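Local coordinates for bifunctional protein PutA (Bdellovibrio bacteriovorus, PDB 5UR2), which probably oxidises L-proline to L-glutamate in two steps, pairing a flavin-dependent proline dehydrogenase with an NAD-dependent L-glutamate gamma-semialdehyde dehydrogenase, at residues B[240-245]-B[307-312]. Residues are numbered along the deposited sequence; the frame is centred on the assembly and turned at random.
Sequences MEQYSV and WDYETI. With P5F (N-propargylglycine-modified flavin adenine dinucleotide), chain F.
The carboxylate of Glu310 reaches from helix 307-317 to the start of the short 3-10 turn at Tyr243, where OE2 accepts a hydrogen bond from Tyr243 N at 2.7 Å. The N-H comes in on the syn side, 26° out of the carboxylate plane, and the bond is fairly straight (158°). A bend at chi2 (-63°) turns the carboxylate of Glu310 against Tyr243 CB, which lies 3.4 Å from OE2 and nearly as close to OE1. OE1 accepts a hydrogen bond from a water that in turn takes a weak one from Ser244 N, which links the second oxygen to the next amide of the turn only indirectly. Beside this grip, Tyr309 sets ring atom CE2 obliquely against Gln242 CB, 3.9 Å away, while Glu310 OE2 lies in plane at the ring edge. The ring of Tyr243 leads away from the helix, and its hydroxyl bonds to Asp278. Both segments also hold the modified FAD: Met240 N and O pair with flavin O4 and N3, and the Trp307 indole lies over the adenine. The contact thus joins the loop after strand 235-238 to the start of the helix that follows strand 298-302, at the FAD site of the proline dehydrogenase TIM barrel.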
# COMPACT_ATOMS: atom_id res chain seq x y z
N MET B 240 45.17 6.09 -17.49
CA MET B 240 44.04 5.17 -17.57
C MET B 240 42.90 5.75 -16.77
O MET B 240 43.04 6.02 -15.57
CB MET B 240 44.39 3.78 -17.04
CG MET B 240 43.25 2.80 -17.29
SD MET B 240 42.93 2.58 -19.04
CE MET B 240 44.33 1.53 -19.45
N GLU B 241 41.75 5.89 -17.43
CA GLU B 241 40.56 6.47 -16.82
C GLU B 241 39.62 5.36 -16.36
O GLU B 241 40.08 4.27 -16.00
CB GLU B 241 39.89 7.43 -17.82
CG GLU B 241 40.77 8.63 -18.15
CD GLU B 241 40.40 9.32 -19.46
OE1 GLU B 241 40.67 8.73 -20.53
OE2 GLU B 241 39.85 10.45 -19.43
N GLN B 242 38.31 5.62 -16.36
CA GLN B 242 37.34 4.71 -15.77
C GLN B 242 37.21 3.42 -16.59
O GLN B 242 37.67 3.31 -17.73
CB GLN B 242 35.97 5.38 -15.63
CG GLN B 242 35.35 5.80 -16.93
CD GLN B 242 35.82 7.18 -17.40
OE1 GLN B 242 36.63 7.86 -16.75
NE2 GLN B 242 35.31 7.59 -18.56
N TYR B 243 36.56 2.42 -15.98
CA TYR B 243 36.53 1.10 -16.58
C TYR B 243 35.83 1.10 -17.94
O TYR B 243 36.19 0.31 -18.82
CB TYR B 243 35.87 0.10 -15.63
CG TYR B 243 36.03 -1.34 -16.08
CD1 TYR B 243 37.27 -1.97 -16.01
CD2 TYR B 243 34.95 -2.07 -16.57
CE1 TYR B 243 37.43 -3.29 -16.41
CE2 TYR B 243 35.10 -3.39 -16.97
CZ TYR B 243 36.34 -3.99 -16.88
OH TYR B 243 36.50 -5.31 -17.28
N SER B 244 34.84 1.98 -18.14
CA SER B 244 34.12 2.01 -19.41
C SER B 244 35.02 2.33 -20.61
O SER B 244 34.64 2.06 -21.74
CB SER B 244 32.98 3.03 -19.34
OG SER B 244 33.50 4.32 -19.05
N VAL B 245 36.21 2.90 -20.39
CA VAL B 245 37.14 3.15 -21.48
C VAL B 245 38.44 2.38 -21.32
O VAL B 245 39.40 2.65 -22.04
CB VAL B 245 37.42 4.65 -21.66
CG1 VAL B 245 36.12 5.44 -21.91
CG2 VAL B 245 38.15 5.22 -20.45
N TRP B 307 37.46 3.92 -7.45
CA TRP B 307 36.90 2.76 -6.76
C TRP B 307 35.43 2.98 -6.40
O TRP B 307 34.58 2.16 -6.74
CB TRP B 307 37.72 2.42 -5.51
CG TRP B 307 37.28 1.10 -4.93
CD1 TRP B 307 37.76 -0.12 -5.26
CD2 TRP B 307 36.24 0.88 -3.96
NE1 TRP B 307 37.11 -1.10 -4.55
CE2 TRP B 307 36.17 -0.52 -3.74
CE3 TRP B 307 35.37 1.72 -3.25
CZ2 TRP B 307 35.27 -1.09 -2.84
CZ3 TRP B 307 34.47 1.15 -2.36
CH2 TRP B 307 34.43 -0.25 -2.16
N ASP B 308 35.13 4.06 -5.68
CA ASP B 308 33.73 4.36 -5.33
C ASP B 308 32.87 4.48 -6.58
O ASP B 308 31.76 3.92 -6.64
CB ASP B 308 33.64 5.64 -4.51
CG ASP B 308 34.26 5.50 -3.14
OD1 ASP B 308 33.69 4.79 -2.29
OD2 ASP B 308 35.33 6.10 -2.91
N TYR B 309 33.34 5.23 -7.58
CA TYR B 309 32.58 5.37 -8.83
C TYR B 309 32.26 4.02 -9.45
O TYR B 309 31.12 3.78 -9.87
CB TYR B 309 33.35 6.26 -9.82
CG TYR B 309 32.75 6.25 -11.21
CD1 TYR B 309 31.70 7.11 -11.56
CD2 TYR B 309 33.22 5.37 -12.19
CE1 TYR B 309 31.15 7.09 -12.86
CE2 TYR B 309 32.67 5.35 -13.47
CZ TYR B 309 31.65 6.21 -13.80
OH TYR B 309 31.12 6.18 -15.07
N GLU B 310 33.25 3.12 -9.53
CA GLU B 310 33.02 1.85 -10.21
C GLU B 310 32.00 0.98 -9.48
O GLU B 310 31.16 0.33 -10.12
CB GLU B 310 34.33 1.09 -10.40
CG GLU B 310 35.44 1.78 -11.23
CD GLU B 310 35.07 2.04 -12.69
OE1 GLU B 310 33.99 1.61 -13.15
OE2 GLU B 310 35.89 2.67 -13.39
N THR B 311 32.03 0.94 -8.14
CA THR B 311 31.03 0.13 -7.44
C THR B 311 29.64 0.74 -7.59
O THR B 311 28.66 0.01 -7.77
CB THR B 311 31.39 -0.02 -5.96
OG1 THR B 311 31.32 1.25 -5.31
CG2 THR B 311 32.80 -0.62 -5.79
N ILE B 312 29.53 2.07 -7.56
CA ILE B 312 28.23 2.72 -7.71
C ILE B 312 27.69 2.51 -9.13
O ILE B 312 26.54 2.10 -9.33
CB ILE B 312 28.33 4.21 -7.36
CG1 ILE B 312 28.62 4.40 -5.88
CG2 ILE B 312 27.05 4.96 -7.72
CD1 ILE B 312 29.05 5.83 -5.52
PA P5F F . 46.93 2.41 -0.78
O1A P5F F . 47.95 1.28 -0.43
O2A P5F F . 46.21 3.03 0.32
O5B P5F F . 45.78 1.99 -1.65
C5B P5F F . 44.56 2.69 -1.81
C4B P5F F . 43.82 2.12 -3.03
O4B P5F F . 43.26 0.85 -2.81
C3B P5F F . 42.68 2.93 -3.57
O3B P5F F . 43.10 4.01 -4.32
C2B P5F F . 41.94 1.94 -4.38
O2B P5F F . 42.56 1.81 -5.61
C1B P5F F . 42.12 0.69 -3.60
N9A P5F F . 41.02 0.36 -2.73
C8A P5F F . 40.49 1.13 -1.71
N7A P5F F . 39.49 0.45 -1.13
C5A P5F F . 39.34 -0.79 -1.75
C6A P5F F . 38.49 -1.88 -1.60
N6A P5F F . 37.47 -1.87 -0.58
N1A P5F F . 38.59 -2.96 -2.40
C2A P5F F . 39.54 -3.01 -3.37
N3A P5F F . 40.37 -1.95 -3.56
C4A P5F F . 40.31 -0.86 -2.79
N1 P5F F . 44.84 6.00 -10.74
C2 P5F F . 44.14 5.59 -11.94
O2 P5F F . 43.03 4.79 -11.80
N3 P5F F . 44.60 5.99 -13.23
C4 P5F F . 45.75 6.81 -13.41
O4 P5F F . 46.14 7.17 -14.70
C4X P5F F . 46.48 7.25 -12.14
N5 P5F F . 47.59 8.20 -12.19
C5X P5F F . 48.48 8.21 -11.01
C6 P5F F . 49.89 8.69 -11.15
C7 P5F F . 50.77 8.62 -10.05
C7M P5F F . 52.20 9.10 -10.20
C8 P5F F . 50.33 8.09 -8.80
C8M P5F F . 51.24 7.99 -7.60
C9 P5F F . 48.99 7.63 -8.66
C9A P5F F . 48.06 7.70 -9.82
N10 P5F F . 46.69 7.21 -9.67
C10 P5F F . 46.01 6.84 -10.89
C1' P5F F . 46.07 6.91 -8.36
C2' P5F F . 46.45 5.52 -7.84
O2' P5F F . 45.85 4.57 -8.64
C3' P5F F . 46.07 5.25 -6.38
O3' P5F F . 44.70 5.33 -6.26
C4' P5F F . 46.68 6.22 -5.37
O4' P5F F . 47.88 6.66 -5.90
C5' P5F F . 46.81 5.68 -3.93
O5' P5F F . 47.21 4.32 -3.86
P P5F F . 48.27 3.71 -2.80
O1P P5F F . 49.11 2.45 -3.24
O2P P5F F . 49.06 5.02 -2.41
O3P P5F F . 47.40 3.67 -1.41
C21 P5F F . 46.12 10.22 -12.95
C22 P5F F . 46.95 9.21 -12.64
C23 P5F F . 45.25 10.19 -14.22
O HOH W 1 33.09 2.39 -15.81